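Local coordinates for penicillin-binding protein activator LpoA (Escherichia coli, PDB 6DR3) that regulates peptidoglycan synthesis as an outer-membrane lipoprotein that stimulates penicillin-binding protein 1A transpeptidase activity in vitro, represented here by its helical, TPR-like amino-terminal domain, at residues 173-178 and 204-209; 150-155 and 177-182; 198-203 and 210-215. One frame throughout, in Å; residues are numbered along the deposited sequence.

Contact 1: 173-178 and 204-209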
loop_
_atom_site.group_PDB
_atom_site.type_symbol
_atom_site.label_atom_id
_atom_site.label_comp_id
_atom_site.label_asym_id
_atom_site.label_seq_id
_atom_site.Cartn_x
_atom_site.Cartn_y
_atom_site.Cartn_z
ATOM N N GLN A 173 13.226 7.128 -10.834
ATOM C CA GLN A 173 14.576 7.522 -11.216
ATOM C C GLN A 173 15.320 8.131 -10.035
ATOM O O GLN A 173 16.501 7.842 -9.819
ATOM C CB GLN A 173 14.531 8.509 -12.383
ATOM C CG GLN A 173 15.907 8.860 -12.938
ATOM C CD GLN A 173 15.863 9.940 -14.001
ATOM O OE1 GLN A 173 14.891 10.687 -14.108
ATOM N NE2 GLN A 173 16.924 10.026 -14.797
ATOM N N GLY A 174 14.641 8.979 -9.260
ATOM C CA GLY A 174 15.269 9.550 -8.080
ATOM C C GLY A 174 15.639 8.498 -7.054
ATOM O O GLY A 174 16.705 8.564 -6.439
ATOM N N TRP A 175 14.760 7.511 -6.850
ATOM C CA TRP A 175 15.066 6.431 -5.920
ATOM C C TRP A 175 16.280 5.637 -6.382
ATOM O O TRP A 175 17.151 5.295 -5.575
ATOM C CB TRP A 175 13.860 5.506 -5.766
ATOM C CG TRP A 175 12.838 5.985 -4.779
ATOM C CD1 TRP A 175 11.539 6.318 -5.040
ATOM C CD2 TRP A 175 13.027 6.180 -3.374
ATOM N NE1 TRP A 175 10.909 6.706 -3.883
ATOM C CE2 TRP A 175 11.800 6.631 -2.845
ATOM C CE3 TRP A 175 14.113 6.018 -2.509
ATOM C CZ2 TRP A 175 11.630 6.922 -1.493
ATOM C CZ3 TRP A 175 13.942 6.306 -1.168
ATOM C CH2 TRP A 175 12.712 6.752 -0.673
ATOM N N LEU A 176 16.351 5.330 -7.679
ATOM C CA LEU A 176 17.494 4.589 -8.199
ATOM C C LEU A 176 18.774 5.408 -8.116
ATOM O O LEU A 176 19.862 4.837 -7.981
ATOM C CB LEU A 176 17.227 4.162 -9.643
ATOM C CG LEU A 176 16.066 3.180 -9.832
ATOM C CD1 LEU A 176 15.802 2.951 -11.309
ATOM C CD2 LEU A 176 16.344 1.858 -9.128
ATOM N N ASP A 177 18.673 6.736 -8.188
ATOM C CA ASP A 177 19.856 7.567 -8.006
ATOM C C ASP A 177 20.370 7.477 -6.574
ATOM O O ASP A 177 21.581 7.372 -6.350
ATOM C CB ASP A 177 19.545 9.017 -8.374
ATOM C CG ASP A 177 20.792 9.869 -8.466
ATOM O OD1 ASP A 177 21.433 9.868 -9.537
ATOM O OD2 ASP A 177 21.141 10.526 -7.465
ATOM N N LEU A 178 19.468 7.512 -5.590
ATOM C CA LEU A 178 19.895 7.370 -4.202
ATOM C C LEU A 178 20.482 5.989 -3.953
ATOM O O LEU A 178 21.444 5.842 -3.189
ATOM C CB LEU A 178 18.719 7.630 -3.259
ATOM C CG LEU A 178 19.022 7.584 -1.758
ATOM C CD1 LEU A 178 20.065 8.624 -1.372
ATOM C CD2 LEU A 178 17.748 7.786 -0.951
ATOM N N PRO A 204 14.363 17.067 -5.054
ATOM C CA PRO A 204 13.646 17.601 -3.885
ATOM C C PRO A 204 12.191 17.172 -3.809
ATOM O O PRO A 204 11.595 17.254 -2.727
ATOM C CB PRO A 204 13.775 19.120 -4.058
ATOM C CG PRO A 204 13.974 19.315 -5.526
ATOM C CD PRO A 204 14.777 18.134 -5.983
ATOM N N ASN A 205 11.596 16.723 -4.915
ATOM C CA ASN A 205 10.215 16.260 -4.899
ATOM C C ASN A 205 10.083 14.806 -4.467
ATOM O O ASN A 205 8.968 14.367 -4.161
ATOM C CB ASN A 205 9.584 16.433 -6.283
ATOM C CG ASN A 205 8.095 16.137 -6.285
ATOM O OD1 ASN A 205 7.396 16.405 -5.307
ATOM N ND2 ASN A 205 7.603 15.573 -7.383
ATOM N N ASN A 206 11.175 14.052 -4.436
ATOM C CA ASN A 206 11.094 12.647 -4.069
ATOM C C ASN A 206 10.599 12.518 -2.634
ATOM O O ASN A 206 11.088 13.237 -1.747
ATOM C CB ASN A 206 12.460 11.979 -4.224
ATOM C CG ASN A 206 12.387 10.470 -4.098
ATOM O OD1 ASN A 206 12.319 9.928 -2.994
ATOM N ND2 ASN A 206 12.405 9.782 -5.234
ATOM N N PRO A 207 9.638 11.629 -2.350
ATOM C CA PRO A 207 9.165 11.486 -0.965
ATOM C C PRO A 207 10.279 11.209 0.027
ATOM O O PRO A 207 10.212 11.677 1.171
ATOM C CB PRO A 207 8.180 10.310 -1.052
ATOM C CG PRO A 207 7.708 10.319 -2.459
ATOM C CD PRO A 207 8.892 10.756 -3.276
ATOM N N GLY A 208 11.307 10.460 -0.377
ATOM C CA GLY A 208 12.429 10.187 0.503
ATOM C C GLY A 208 13.324 11.383 0.749
ATOM O O GLY A 208 14.091 11.378 1.717
ATOM N N ALA A 209 13.255 12.402 -0.113
ATOM C CA ALA A 209 14.023 13.621 0.118
ATOM C C ALA A 209 13.429 14.431 1.261
ATOM O O ALA A 209 14.163 15.012 2.069
ATOM C CB ALA A 209 14.075 14.459 -1.159
#
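In the TPR-like helical amino-terminal domain of LpoA, a capped helix start rests on a tryptophan: Asn206, the N-cap of the short helix 207-210, lies over the indole of Trp175 on helix 170-185. With CG anti to the backbone N (chi1 -170°), the Asn206 amide is carried toward the longer helix and stands nearly upright on the indole, the two planes 77° apart. OD1 sits over one face of the ring toward its rim, 3.3 Å from Trp175 CE2, while Asn206 ND2 stands above the five-membered ring, 3.6 Å from Trp175 CD1. The same nitrogen also nears the backbone of helix 170-185, for Asn206 ND2 is 3.9 Å from Gly174 C. The oxygen is a capping acceptor as well: Gly208 N donates to Asn206 OD1 at 2.9 Å, a somewhat bent bond of 145° that helps fix the rotation of the amide. Trp199 of helix 189-202 also packs on Asn206, and Ile145, Thr148 and Leu152 of helix 138-153 touch Trp175. At the far end of the indole, Trp175 CH2 reaches the backbone of the capped helix, 3.6 Å from Gly208 CA.

Contact 2: 150-155 and 177-182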
loop_
_atom_site.group_PDB
_atom_site.type_symbol
_atom_site.label_atom_id
_atom_site.label_comp_id
_atom_site.label_asym_id
_atom_site.label_seq_id
_atom_site.Cartn_x
_atom_site.Cartn_y
_atom_site.Cartn_z
ATOM N N GLN A 150 14.376 -0.610 1.688
ATOM C CA GLN A 150 14.846 -1.980 1.869
ATOM C C GLN A 150 14.900 -2.713 0.536
ATOM O O GLN A 150 15.853 -3.455 0.266
ATOM C CB GLN A 150 13.960 -2.741 2.857
ATOM C CG GLN A 150 14.342 -4.223 2.960
ATOM C CD GLN A 150 13.663 -4.951 4.103
ATOM O OE1 GLN A 150 12.970 -5.949 3.894
ATOM N NE2 GLN A 150 13.875 -4.472 5.321
ATOM N N ALA A 151 13.886 -2.521 -0.312
ATOM C CA ALA A 151 13.892 -3.162 -1.622
ATOM C C ALA A 151 15.075 -2.689 -2.456
ATOM O O ALA A 151 15.719 -3.488 -3.146
ATOM C CB ALA A 151 12.576 -2.883 -2.348
ATOM N N LEU A 152 15.380 -1.393 -2.399
ATOM C CA LEU A 152 16.509 -0.858 -3.153
ATOM C C LEU A 152 17.833 -1.395 -2.621
ATOM O O LEU A 152 18.679 -1.865 -3.391
ATOM C CB LEU A 152 16.486 0.668 -3.105
ATOM C CG LEU A 152 15.305 1.304 -3.839
ATOM C CD1 LEU A 152 15.094 2.739 -3.381
ATOM C CD2 LEU A 152 15.528 1.248 -5.345
ATOM N N SER A 153 18.031 -1.341 -1.302
ATOM C CA SER A 153 19.301 -1.749 -0.714
ATOM C C SER A 153 19.482 -3.261 -0.686
ATOM O O SER A 153 20.597 -3.728 -0.427
ATOM C CB SER A 153 19.428 -1.190 0.704
ATOM O OG SER A 153 18.355 -1.619 1.524
ATOM N N SER A 154 18.424 -4.031 -0.934
ATOM C CA SER A 154 18.540 -5.479 -1.036
ATOM C C SER A 154 19.039 -5.934 -2.400
ATOM O O SER A 154 19.381 -7.110 -2.553
ATOM C CB SER A 154 17.189 -6.138 -0.747
ATOM O OG SER A 154 16.874 -6.069 0.634
ATOM N N MET A 155 19.086 -5.042 -3.385
ATOM C CA MET A 155 19.591 -5.399 -4.699
ATOM C C MET A 155 21.109 -5.284 -4.740
ATOM O O MET A 155 21.735 -4.608 -3.918
ATOM C CB MET A 155 18.993 -4.495 -5.776
ATOM C CG MET A 155 17.488 -4.576 -5.916
ATOM S SD MET A 155 16.927 -3.573 -7.303
ATOM C CE MET A 155 15.153 -3.782 -7.191
ATOM N N ASP A 177 18.673 6.736 -8.188
ATOM C CA ASP A 177 19.856 7.567 -8.006
ATOM C C ASP A 177 20.370 7.477 -6.574
ATOM O O ASP A 177 21.581 7.372 -6.350
ATOM C CB ASP A 177 19.545 9.017 -8.374
ATOM C CG ASP A 177 20.792 9.869 -8.466
ATOM O OD1 ASP A 177 21.433 9.868 -9.537
ATOM O OD2 ASP A 177 21.141 10.526 -7.465
ATOM N N LEU A 178 19.468 7.512 -5.590
ATOM C CA LEU A 178 19.895 7.370 -4.202
ATOM C C LEU A 178 20.482 5.989 -3.953
ATOM O O LEU A 178 21.444 5.842 -3.189
ATOM C CB LEU A 178 18.719 7.630 -3.259
ATOM C CG LEU A 178 19.022 7.584 -1.758
ATOM C CD1 LEU A 178 20.065 8.624 -1.372
ATOM C CD2 LEU A 178 17.748 7.786 -0.951
ATOM N N GLN A 179 19.907 4.962 -4.583
ATOM C CA GLN A 179 20.487 3.624 -4.520
ATOM C C GLN A 179 21.953 3.650 -4.937
ATOM O O GLN A 179 22.813 3.068 -4.266
ATOM C CB GLN A 179 19.686 2.677 -5.415
ATOM C CG GLN A 179 20.075 1.213 -5.302
ATOM C CD GLN A 179 19.355 0.348 -6.322
ATOM O OE1 GLN A 179 19.256 0.706 -7.495
ATOM N NE2 GLN A 179 18.837 -0.789 -5.875
ATOM N N ARG A 180 22.255 4.327 -6.048
ATOM C CA ARG A 180 23.637 4.413 -6.513
ATOM C C ARG A 180 24.507 5.178 -5.525
ATOM O O ARG A 180 25.653 4.793 -5.268
ATOM C CB ARG A 180 23.689 5.073 -7.891
ATOM C CG ARG A 180 23.411 4.127 -9.046
ATOM C CD ARG A 180 24.584 4.080 -10.013
ATOM N NE ARG A 180 25.819 3.649 -9.360
ATOM C CZ ARG A 180 27.009 3.616 -9.953
ATOM N NH1 ARG A 180 27.138 3.989 -11.220
ATOM N NH2 ARG A 180 28.075 3.209 -9.277
ATOM N N VAL A 181 23.987 6.276 -4.971
ATOM C CA VAL A 181 24.706 6.981 -3.915
ATOM C C VAL A 181 25.073 6.013 -2.803
ATOM O O VAL A 181 26.172 6.076 -2.235
ATOM C CB VAL A 181 23.863 8.160 -3.389
ATOM C CG1 VAL A 181 24.514 8.799 -2.164
ATOM C CG2 VAL A 181 23.664 9.198 -4.485
ATOM N N TRP A 182 24.160 5.092 -2.480
ATOM C CA TRP A 182 24.433 4.114 -1.434
ATOM C C TRP A 182 25.499 3.117 -1.874
ATOM O O TRP A 182 26.413 2.797 -1.104
ATOM C CB TRP A 182 23.147 3.390 -1.041
ATOM C CG TRP A 182 23.349 2.400 0.059
ATOM C CD1 TRP A 182 23.646 2.672 1.364
ATOM C CD2 TRP A 182 23.269 0.975 -0.046
ATOM N NE1 TRP A 182 23.758 1.504 2.078
ATOM C CE2 TRP A 182 23.530 0.447 1.235
ATOM C CE3 TRP A 182 23.002 0.095 -1.098
ATOM C CZ2 TRP A 182 23.532 -0.923 1.490
ATOM C CZ3 TRP A 182 23.005 -1.266 -0.841
ATOM C CH2 TRP A 182 23.268 -1.760 0.442
#
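Leu152 O of helix 138-153 is gripped by two donors that reach it from opposite faces of its carbonyl plane. One is the side-chain amide of Gln179 on helix 170-185, whose NE2 donates to Leu152 O at 2.7 Å with an N-H...O angle of 160°. The other is the backbone Met155 N, three residues on. The oxygen lies practically in the amide plane of Gln179, and the side chain gets there stretched out, CG anti to the backbone N (chi1 -172°) and extended beyond. A second, weak bond runs from Gln179 NE2 to Met155 SD at 3.7 Å, and Leu152 CD2 packs against the same nitrogen at 3.9 Å. One turn further along helix 170-185, Trp182 lays a face of its indole against Ser153: CB stands 4.0 Å from the centroid of the six-membered ring, a CH-pi contact, while Ser153 OG bonds back to Trp149 O. Trp149 meets Trp182 edge-to-face, and Leu126 of helix 123-132 covers Leu152 and Met155. The NH2 end of a buried glutamine is thus given to a backbone carbonyl of the neighbouring helix, joining two helices through a directional polar bond beside the packing of Leu152, Met155 and Trp182.

Contact 3: 198-203 and 210-215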
loop_
_atom_site.group_PDB
_atom_site.type_symbol
_atom_site.label_atom_id
_atom_site.label_comp_id
_atom_site.label_asym_id
_atom_site.label_seq_id
_atom_site.Cartn_x
_atom_site.Cartn_y
_atom_site.Cartn_z
ATOM N N ASP A 198 23.182 16.027 -1.003
ATOM C CA ASP A 198 23.182 16.459 -2.396
ATOM C C ASP A 198 22.042 15.810 -3.170
ATOM O O ASP A 198 21.408 16.458 -4.012
ATOM C CB ASP A 198 24.526 16.142 -3.050
ATOM C CG ASP A 198 25.649 17.036 -2.546
ATOM O OD1 ASP A 198 25.358 18.128 -2.012
ATOM O OD2 ASP A 198 26.825 16.644 -2.695
ATOM N N TRP A 199 21.758 14.533 -2.896
ATOM C CA TRP A 199 20.633 13.874 -3.552
ATOM C C TRP A 199 19.324 14.583 -3.234
ATOM O O TRP A 199 18.479 14.771 -4.117
ATOM C CB TRP A 199 20.557 12.405 -3.130
ATOM C CG TRP A 199 19.321 11.718 -3.624
ATOM C CD1 TRP A 199 19.125 11.175 -4.859
ATOM C CD2 TRP A 199 18.105 11.508 -2.894
ATOM N NE1 TRP A 199 17.862 10.637 -4.945
ATOM C CE2 TRP A 199 17.216 10.831 -3.752
ATOM C CE3 TRP A 199 17.683 11.826 -1.600
ATOM C CZ2 TRP A 199 15.932 10.461 -3.357
ATOM C CZ3 TRP A 199 16.404 11.460 -1.210
ATOM C CH2 TRP A 199 15.545 10.785 -2.085
ATOM N N GLN A 200 19.139 14.983 -1.975
ATOM C CA GLN A 200 17.923 15.693 -1.594
ATOM C C GLN A 200 17.744 16.953 -2.429
ATOM O O GLN A 200 16.616 17.326 -2.772
ATOM C CB GLN A 200 17.962 16.030 -0.103
ATOM C CG GLN A 200 17.818 14.812 0.805
ATOM C CD GLN A 200 17.932 15.154 2.280
ATOM O OE1 GLN A 200 18.979 15.602 2.749
ATOM N NE2 GLN A 200 16.853 14.940 3.020
ATOM N N LYS A 201 18.845 17.617 -2.777
ATOM C CA LYS A 201 18.779 18.799 -3.624
ATOM C C LYS A 201 18.711 18.447 -5.105
ATOM O O LYS A 201 18.370 19.312 -5.917
ATOM C CB LYS A 201 19.985 19.701 -3.354
ATOM C CG LYS A 201 19.888 20.453 -2.036
ATOM C CD LYS A 201 21.232 20.997 -1.582
ATOM C CE LYS A 201 21.069 21.914 -0.377
ATOM N NZ LYS A 201 22.365 22.218 0.294
ATOM N N ARG A 202 19.029 17.203 -5.470
ATOM C CA ARG A 202 18.849 16.756 -6.848
ATOM C C ARG A 202 17.395 16.408 -7.134
ATOM O O ARG A 202 16.868 16.756 -8.196
ATOM C CB ARG A 202 19.729 15.538 -7.133
ATOM C CG ARG A 202 21.129 15.859 -7.602
ATOM C CD ARG A 202 21.706 14.689 -8.387
ATOM N NE ARG A 202 21.829 13.474 -7.590
ATOM C CZ ARG A 202 22.769 13.266 -6.673
ATOM N NH1 ARG A 202 23.675 14.199 -6.412
ATOM N NH2 ARG A 202 22.798 12.121 -6.007
ATOM N N TYR A 203 16.739 15.718 -6.203
ATOM C CA TYR A 203 15.361 15.261 -6.368
ATOM C C TYR A 203 14.548 15.752 -5.177
ATOM O O TYR A 203 14.078 14.956 -4.355
ATOM C CB TYR A 203 15.305 13.739 -6.497
ATOM C CG TYR A 203 15.998 13.205 -7.733
ATOM C CD1 TYR A 203 15.342 13.159 -8.956
ATOM C CD2 TYR A 203 17.308 12.746 -7.676
ATOM C CE1 TYR A 203 15.970 12.672 -10.087
ATOM C CE2 TYR A 203 17.944 12.257 -8.804
ATOM C CZ TYR A 203 17.271 12.224 -10.006
ATOM O OH TYR A 203 17.894 11.738 -11.133
ATOM N N LYS A 210 12.099 14.481 1.340
ATOM C CA LYS A 210 11.418 15.174 2.425
ATOM C C LYS A 210 11.319 14.324 3.683
ATOM O O LYS A 210 11.125 14.872 4.772
ATOM C CB LYS A 210 10.010 15.578 1.982
ATOM C CG LYS A 210 9.948 16.234 0.611
ATOM C CD LYS A 210 8.507 16.468 0.183
ATOM C CE LYS A 210 8.257 15.962 -1.228
ATOM N NZ LYS A 210 6.810 15.971 -1.572
ATOM N N MET A 211 11.450 13.004 3.552
ATOM C CA MET A 211 11.263 12.076 4.669
ATOM C C MET A 211 12.239 10.917 4.442
ATOM O O MET A 211 11.899 9.919 3.806
ATOM C CB MET A 211 9.817 11.606 4.741
ATOM C CG MET A 211 9.423 10.938 6.042
ATOM S SD MET A 211 7.679 10.456 6.079
ATOM C CE MET A 211 6.857 12.041 5.922
ATOM N N LEU A 212 13.450 11.071 4.966
ATOM C CA LEU A 212 14.521 10.140 4.645
ATOM C C LEU A 212 14.193 8.746 5.177
ATOM O O LEU A 212 13.588 8.617 6.248
ATOM C CB LEU A 212 15.845 10.619 5.240
ATOM C CG LEU A 212 16.581 11.728 4.488
ATOM C CD1 LEU A 212 17.718 12.266 5.339
ATOM C CD2 LEU A 212 17.108 11.213 3.155
ATOM N N PRO A 213 14.573 7.687 4.466
ATOM C CA PRO A 213 14.428 6.342 5.025
ATOM C C PRO A 213 15.083 6.257 6.397
ATOM O O PRO A 213 16.211 6.720 6.591
ATOM C CB PRO A 213 15.132 5.449 4.000
ATOM C CG PRO A 213 15.052 6.207 2.722
ATOM C CD PRO A 213 15.134 7.656 3.101
ATOM N N THR A 214 14.357 5.674 7.348
ATOM C CA THR A 214 14.878 5.515 8.701
ATOM C C THR A 214 16.245 4.842 8.691
ATOM O O THR A 214 17.119 5.175 9.500
ATOM C CB THR A 214 13.886 4.707 9.540
ATOM O OG1 THR A 214 12.648 5.424 9.632
ATOM C CG2 THR A 214 14.428 4.447 10.945
ATOM N N GLN A 215 16.448 3.891 7.778
ATOM C CA GLN A 215 17.698 3.138 7.754
ATOM C C GLN A 215 18.886 4.038 7.443
ATOM O O GLN A 215 20.015 3.730 7.840
ATOM C CB GLN A 215 17.607 2.005 6.731
ATOM C CG GLN A 215 16.417 1.070 6.932
ATOM C CD GLN A 215 15.197 1.484 6.126
ATOM O OE1 GLN A 215 14.878 2.669 6.021
ATOM N NE2 GLN A 215 14.512 0.504 5.545
#
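Leu212 and Gln200 make the close part of this contact, a small patch where the loop that follows helix 207-210 folds back on helix 189-202. The branched end of the leucine meets the amide nitrogen: Gln200 NE2 lies 3.5 Å from Leu212 CG and 3.6 Å from Leu212 CD1, the two side chains crossing at about a right angle. Gln200 leaves the helix with CG anti to the carbonyl carbon (chi1 -70°) and continues extended, which brings its amide to the leucine. The polar work of that nitrogen is done elsewhere, since NE2 donates to Ala209 O near the end of the short helix, and the leucine packs on an amide already engaged. Looser is the apolar side, where Leu212 CD2 only approaches the Trp199 indole, 4.4 Å from CZ3 and obliquely. Trp199 itself is buried, whereas Gln200 and Leu212 remain partly exposed and the contact is only partly buried. From the leucine on, helix 138-153 holds the chain: Gln142 NE2 bonds to Leu212 O, and Asp146 OD1 accepts from Thr214 N at the start of helix 214-217. The loop thereby spans from helix 189-202 to helix 138-153, while Trp199 also packs on Leu178 of helix 170-185.

Overall arrangement
The three contacts form one continuous cluster on the same side of the chain's centre; contacts 1 and 2 share helix 170-185, and contact 3 touches it through Trp199 and Arg202. Contacts 1 and 2 use overlapping parts of that helix, share Asp177 and Leu178, and have centres about 11 Å apart; Trp175 CE3 meets Leu152 CD1 at 3.5 Å between them. Contact 3 lies closer to contact 1, about 6 Å between centres, and their segments alternate along the chain. A salt bridge from Asp177 OD2 to Arg202 NH2 (2.7 Å) and a probable hydrogen bond from Trp199 NE1 to Gly174 O (2.8 Å) tie the two together. Contacts 2 and 3, about 12 Å apart between centres, follow one another in sequence.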